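Local structure of aspartate aminotransferase (4H51) at residues 152-155 with 161-164; 122-127 with 295-300. The protein probably catalyses the pyridoxal phosphate-dependent transfer of an amino group between L-aspartate and 2-oxoglutarate, working as a homodimer. All blocks are in the same frame, centred on the assembly; numbering follows the deposited sequence. Where two conformers were deposited one is given.

Interaction 1 (152-155 with 161-164)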
ATOM      1  N   GLY B 152       2.502 -16.018   5.738  1.00 12.56           N
ATOM      2  CA  GLY B 152       2.664 -14.813   6.539  1.00 12.51           C
ATOM      3  C   GLY B 152       1.548 -13.826   6.335  1.00 12.47           C
ATOM      4  O   GLY B 152       1.082 -13.193   7.274  1.00 12.45           O
ATOM      5  N   VAL B 153       1.120 -13.672   5.088  1.00 11.81           N
ATOM      6  CA  VAL B 153       0.026 -12.777   4.777  1.00 12.24           C
ATOM      7  C   VAL B 153      -1.233 -13.209   5.488  1.00 12.53           C
ATOM      8  O   VAL B 153      -1.914 -12.425   6.131  1.00 13.08           O
ATOM      9  CB  VAL B 153      -0.216 -12.652   3.234  1.00 11.24           C
ATOM     10  CG1 VAL B 153      -1.466 -11.856   2.975  1.00 11.65           C
ATOM     11  CG2 VAL B 153       1.007 -11.994   2.581  1.00 11.21           C
ATOM     12  N   VAL B 154      -1.544 -14.496   5.409  1.00 13.31           N
ATOM     13  CA  VAL B 154      -2.787 -14.978   6.007  1.00 13.89           C
ATOM     14  C   VAL B 154      -2.760 -14.917   7.552  1.00 13.71           C
ATOM     15  O   VAL B 154      -3.748 -14.530   8.199  1.00 13.11           O
ATOM     16  CB  VAL B 154      -3.054 -16.377   5.377  1.00 14.77           C
ATOM     17  CG1 VAL B 154      -3.793 -17.325   6.255  1.00 16.00           C
ATOM     18  CG2 VAL B 154      -3.695 -16.199   3.980  1.00 13.79           C
ATOM     19  N   LYS B 155      -1.642 -15.323   8.144  1.00 14.10           N
ATOM     20  CA  LYS B 155      -1.376 -15.196   9.607  1.00 14.82           C
ATOM     21  C   LYS B 155      -1.549 -13.756  10.106  1.00 14.80           C
ATOM     22  O   LYS B 155      -2.262 -13.491  11.088  1.00 14.43           O
ATOM     23  CB  LYS B 155       0.057 -15.697   9.912  1.00 16.32           C
ATOM     24  CG  LYS B 155       0.447 -15.864  11.393  1.00 18.54           C
ATOM     25  CD  LYS B 155       1.886 -16.389  11.540  1.00 19.67           C
ATOM     26  CE  LYS B 155       2.443 -16.051  12.939  1.00 22.13           C
ATOM     27  NZ  LYS B 155       3.746 -16.713  13.238  1.00 23.02           N
ATOM     28  N   ASN B 161      -5.828 -20.880  12.128  1.00 16.61           N
ATOM     29  CA  ASN B 161      -5.846 -22.299  11.757  1.00 15.44           C
ATOM     30  C   ASN B 161      -5.550 -22.435  10.268  1.00 14.77           C
ATOM     31  O   ASN B 161      -6.447 -22.640   9.452  1.00 14.08           O
ATOM     32  CB  ASN B 161      -7.175 -22.921  12.139  1.00 15.92           C
ATOM     33  CG  ASN B 161      -7.281 -24.394  11.794  1.00 16.19           C
ATOM     34  OD1 ASN B 161      -6.274 -25.096  11.598  1.00 17.67           O
ATOM     35  ND2 ASN B 161      -8.506 -24.891  11.770  1.00 16.31           N
ATOM     36  N   ILE B 162      -4.274 -22.263   9.929  1.00 13.98           N
ATOM     37  CA  ILE B 162      -3.798 -22.347   8.550  1.00 13.44           C
ATOM     38  C   ILE B 162      -3.446 -23.804   8.235  1.00 14.05           C
ATOM     39  O   ILE B 162      -2.726 -24.448   9.005  1.00 15.21           O
ATOM     40  CB  ILE B 162      -2.580 -21.431   8.322  1.00 12.99           C
ATOM     41  CG1 ILE B 162      -2.955 -19.978   8.668  1.00 12.66           C
ATOM     42  CG2 ILE B 162      -2.048 -21.535   6.867  1.00 13.04           C
ATOM     43  CD1 ILE B 162      -1.742 -19.053   8.881  1.00 13.25           C
ATOM     44  N   CYS B 163      -3.956 -24.295   7.111  1.00 13.36           N
ATOM     45  CA  CYS B 163      -3.882 -25.730   6.770  1.00 13.50           C
ATOM     46  C   CYS B 163      -3.376 -25.831   5.359  1.00 13.36           C
ATOM     47  O   CYS B 163      -3.258 -24.787   4.648  1.00 12.61           O
ATOM     48  CB  CYS B 163      -5.243 -26.386   6.897  1.00 13.83           C
ATOM     49  SG  CYS B 163      -5.992 -26.335   8.564  1.00 14.57           S
ATOM     50  N   THR B 164      -2.987 -27.037   4.959  1.00 12.94           N
ATOM     51  CA  THR B 164      -2.624 -27.269   3.589  1.00 12.69           C
ATOM     52  C   THR B 164      -3.460 -28.355   2.909  1.00 12.85           C
ATOM     53  O   THR B 164      -3.998 -29.231   3.588  1.00 13.46           O
ATOM     54  CB  THR B 164      -1.140 -27.624   3.471  1.00 13.09           C
ATOM     55  OG1 THR B 164      -0.912 -28.869   4.161  1.00 14.03           O
ATOM     56  CG2 THR B 164      -0.269 -26.485   4.089  1.00 12.79           C
TER
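No ring takes part here; the flat group that meets Ile162 is the peptide joining Val154 to Lys155. Ile162 CD1 lies over one face of that peptide, 3.8 Å from Lys155 N, rather than against its edge. CB of Lys155 borders the same methyl, at 3.9 Å from Ile162 CD1, but beyond CB the extended lysine projects out from the helix, carrying its charge away from the strand. The other half of the contact is aliphatic. Val154 CG1 meets Ile162 CG1 at 3.7 Å, and the two side chains slide past each other in opposite directions, touching along their flanks. These residues join the last turn of helix 148-156 to the start of strand 162-169, two pieces of a beta-alpha-beta unit whose first strand, 140-144, runs parallel beside 162-169 in the large mixed sheet. Val154 and Ile162 both also rest on Ile140 of that first strand, and Ile162 reaches Leu142 as well; Trp159, in the connection between helix and strand, touches Val154. At Ile162, CG1 stands anti to the carbonyl carbon (chi1 -58°) and CD1 continues the chain away from CA, which carries the methyl as far as the helix backbone.

Interaction 2 (122-127 with 295-300); sequences VSLGAK and DSLIRE
Leu124 holds CG anti to its own backbone N (chi1 -178°), and this turns the fork of the side chain out of helix 117-129 to face Leu297 and Ile298. On the other helix Leu297 has CG anti to the carbonyl carbon (chi1 -68°) and CD1 carried on beyond it, toward Lys127. The two branches of Leu124 divide the work. CD1 presses on Leu297 CB at 3.5 Å and lies 4.0 Å from Leu297 CD1, while CD2 reaches Ile298 CG1 at 3.9 Å; in both pairs the side chains cross obliquely. Leu297 CD1 also comes within 4.1 Å of Lys127 CB. No hydrogen bond spans the two segments; the contact is van der Waals packing, mostly between aliphatic groups, with the short helical pieces 10.5 Å apart at their axes and running at 125° to each other. Lys127 lends only its inner atoms: the chain beyond CG is extended and its NZ forms a salt bridge with Glu301, just past the second segment. The dimer interface is close by, for Arg299 NE is salt-bridged to Asp30 of the second subunit, and Lys127 packs on Lys127 of that subunit. Both helices pack by the mixed sheet of the large, cofactor-binding domain of class I aminotransferases, where Val113 of strand 110-116 touches both Leu124 and Ile298.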
ATOM      1  N   VAL B 122      -4.339 -10.023  -1.635  1.00  8.71           N
ATOM      2  CA  VAL B 122      -4.397 -11.249  -0.815  1.00  8.89           C
ATOM      3  C   VAL B 122      -4.563 -10.824   0.639  1.00  9.21           C
ATOM      4  O   VAL B 122      -5.421 -11.350   1.310  1.00  9.00           O
ATOM      5  CB  VAL B 122      -3.192 -12.173  -0.996  1.00  8.87           C
ATOM      6  CG1 VAL B 122      -3.224 -13.363   0.013  1.00  9.27           C
ATOM      7  CG2 VAL B 122      -3.175 -12.684  -2.432  1.00  8.80           C
ATOM      8  N   SER B 123      -3.760  -9.854   1.105  1.00  9.16           N
ATOM      9  CA  SER B 123      -3.887  -9.383   2.473  0.60  9.34           C
ATOM     10  C   SER B 123      -5.265  -8.810   2.762  1.00  9.77           C
ATOM     11  O   SER B 123      -5.909  -9.153   3.786  1.00  9.33           O
ATOM     12  CB  SER B 123      -2.809  -8.326   2.754  0.60  9.47           C
ATOM     13  OG  SER B 123      -2.906  -7.852   4.070  0.60  9.66           O
ATOM     14  N   LEU B 124      -5.717  -7.898   1.883  1.00  9.70           N
ATOM     15  CA  LEU B 124      -7.033  -7.289   2.051  1.00 10.22           C
ATOM     16  C   LEU B 124      -8.176  -8.338   2.037  1.00 10.17           C
ATOM     17  O   LEU B 124      -9.126  -8.244   2.830  1.00 10.23           O
ATOM     18  CB  LEU B 124      -7.311  -6.211   0.992  1.00 10.06           C
ATOM     19  CG  LEU B 124      -8.644  -5.467   1.097  1.00 10.43           C
ATOM     20  CD1 LEU B 124      -8.769  -4.713   2.406  1.00 11.16           C
ATOM     21  CD2 LEU B 124      -8.792  -4.404  -0.006  1.00 10.13           C
ATOM     22  N   GLY B 125      -8.114  -9.263   1.100  1.00 10.35           N
ATOM     23  CA  GLY B 125      -9.095 -10.339   0.993  1.00 10.82           C
ATOM     24  C   GLY B 125      -9.082 -11.203   2.244  1.00 11.09           C
ATOM     25  O   GLY B 125     -10.128 -11.558   2.765  1.00 12.64           O
ATOM     26  N   ALA B 126      -7.904 -11.537   2.728  1.00 11.25           N
ATOM     27  CA  ALA B 126      -7.777 -12.362   3.927  1.00 11.81           C
ATOM     28  C   ALA B 126      -8.401 -11.653   5.115  1.00 12.38           C
ATOM     29  O   ALA B 126      -9.089 -12.308   5.901  1.00 11.88           O
ATOM     30  CB  ALA B 126      -6.329 -12.733   4.222  1.00 11.18           C
ATOM     31  N   LYS B 127      -8.204 -10.326   5.218  1.00 12.62           N
ATOM     32  CA  LYS B 127      -8.863  -9.536   6.267  1.00 14.05           C
ATOM     33  C   LYS B 127     -10.355  -9.441   6.080  1.00 13.33           C
ATOM     34  O   LYS B 127     -11.126  -9.601   7.016  1.00 13.72           O
ATOM     35  CB  LYS B 127      -8.246  -8.117   6.353  1.00 16.03           C
ATOM     36  CG  LYS B 127      -6.802  -8.154   6.829  1.00 18.92           C
ATOM     37  CD  LYS B 127      -6.135  -6.787   6.995  1.00 21.64           C
ATOM     38  CE  LYS B 127      -4.634  -6.917   6.725  1.00 24.39           C
ATOM     39  NZ  LYS B 127      -3.772  -5.813   7.259  1.00 28.04           N
ATOM     40  N   ASP B 295     -13.486  -0.731   1.937  1.00 12.09           N
ATOM     41  CA  ASP B 295     -13.055   0.654   2.140  1.00 12.91           C
ATOM     42  C   ASP B 295     -12.621   0.944   3.591  1.00 13.31           C
ATOM     43  O   ASP B 295     -11.629   1.636   3.824  1.00 13.02           O
ATOM     44  CB  ASP B 295     -14.139   1.625   1.687  1.00 14.00           C
ATOM     45  CG  ASP B 295     -14.259   1.717   0.155  1.00 14.97           C
ATOM     46  OD1 ASP B 295     -13.427   1.162  -0.622  1.00 13.77           O
ATOM     47  OD2 ASP B 295     -15.156   2.439  -0.272  1.00 17.32           O
ATOM     48  N   SER B 296     -13.341   0.401   4.565  1.00 13.83           N
ATOM     49  CA  SER B 296     -12.976   0.630   5.942  1.00 14.74           C
ATOM     50  C   SER B 296     -11.597   0.037   6.195  1.00 13.55           C
ATOM     51  O   SER B 296     -10.805   0.669   6.882  1.00 13.86           O
ATOM     52  CB  SER B 296     -14.010   0.133   6.985  1.00 15.76           C
ATOM     53  OG  SER B 296     -14.126  -1.292   6.931  1.00 17.98           O
ATOM     54  N   LEU B 297     -11.300  -1.125   5.598  1.00 12.93           N
ATOM     55  CA  LEU B 297     -10.014  -1.804   5.832  1.00 12.32           C
ATOM     56  C   LEU B 297      -8.905  -1.022   5.167  1.00 12.05           C
ATOM     57  O   LEU B 297      -7.798  -0.834   5.734  1.00 12.61           O
ATOM     58  CB  LEU B 297     -10.057  -3.269   5.351  1.00 12.10           C
ATOM     59  CG  LEU B 297     -10.974  -4.230   6.151  1.00 12.19           C
ATOM     60  CD1 LEU B 297     -11.271  -5.479   5.375  1.00 11.53           C
ATOM     61  CD2 LEU B 297     -10.408  -4.553   7.532  1.00 12.52           C
ATOM     62  N   ILE B 298      -9.190  -0.538   3.968  1.00 11.50           N
ATOM     63  CA  ILE B 298      -8.208   0.261   3.229  1.00 11.11           C
ATOM     64  C   ILE B 298      -7.884   1.558   3.979  1.00 11.84           C
ATOM     65  O   ILE B 298      -6.716   1.904   4.219  1.00 11.14           O
ATOM     66  CB  ILE B 298      -8.745   0.617   1.831  1.00 10.76           C
ATOM     67  CG1 ILE B 298      -8.875  -0.650   0.962  1.00 10.28           C
ATOM     68  CG2 ILE B 298      -7.860   1.684   1.169  1.00 10.32           C
ATOM     69  CD1 ILE B 298      -9.741  -0.453  -0.267  1.00  9.65           C
ATOM     70  N   ARG B 299      -8.930   2.294   4.350  1.00 12.48           N
ATOM     71  CA  ARG B 299      -8.758   3.602   4.997  1.00 13.28           C
ATOM     72  C   ARG B 299      -7.927   3.511   6.274  1.00 13.58           C
ATOM     73  O   ARG B 299      -7.130   4.413   6.575  1.00 13.56           O
ATOM     74  CB  ARG B 299     -10.124   4.176   5.354  1.00 13.69           C
ATOM     75  CG  ARG B 299     -10.153   5.521   6.043  1.00 14.32           C
ATOM     76  CD  ARG B 299      -9.365   6.624   5.348  1.00 14.53           C
ATOM     77  NE  ARG B 299      -9.893   7.932   5.714  1.00 14.87           N
ATOM     78  CZ  ARG B 299      -9.222   9.093   5.683  1.00 15.49           C
ATOM     79  NH1 ARG B 299      -7.943   9.169   5.346  1.00 15.43           N
ATOM     80  NH2 ARG B 299      -9.848  10.218   5.995  1.00 15.55           N
ATOM     81  N   GLU B 300      -8.088   2.426   7.009  1.00 14.25           N
ATOM     82  CA  GLU B 300      -7.392   2.311   8.291  1.00 15.20           C
ATOM     83  C   GLU B 300      -5.933   1.852   8.129  1.00 14.69           C
ATOM     84  O   GLU B 300      -5.167   1.791   9.111  1.00 14.27           O
ATOM     85  CB  GLU B 300      -8.221   1.498   9.282  1.00 16.33           C
ATOM     86  CG  GLU B 300      -8.165   0.030   9.097  1.00 16.44           C
ATOM     87  CD  GLU B 300      -9.334  -0.751   9.724  1.00 17.65           C
ATOM     88  OE1 GLU B 300      -9.270  -1.948   9.589  1.00 17.11           O
ATOM     89  OE2 GLU B 300     -10.288  -0.195  10.320  1.00 22.48           O
TER

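Interaction 2 is the more buried of the two: three of its four touching residues lie inside the protein, whereas interaction 1 is partly buried, with Lys155 at the exposed surface. Both are apolar and neither has a hydrogen bond across its segments, but the sequence distance differs greatly. Interaction 1 closes a short helix-to-strand step within one beta-alpha-beta unit; interaction 2 joins segments 168 residues apart in sequence. Their centres are about 17 Å apart, yet helices 117-129 and 148-156 meet directly where Val153 CG1 packs 3.5 Å from Ser123 CA. Across the dimer, Glu300 of the second subunit packs on Val153, so segment 295-300 of one copy meets helix 148-156 of the other.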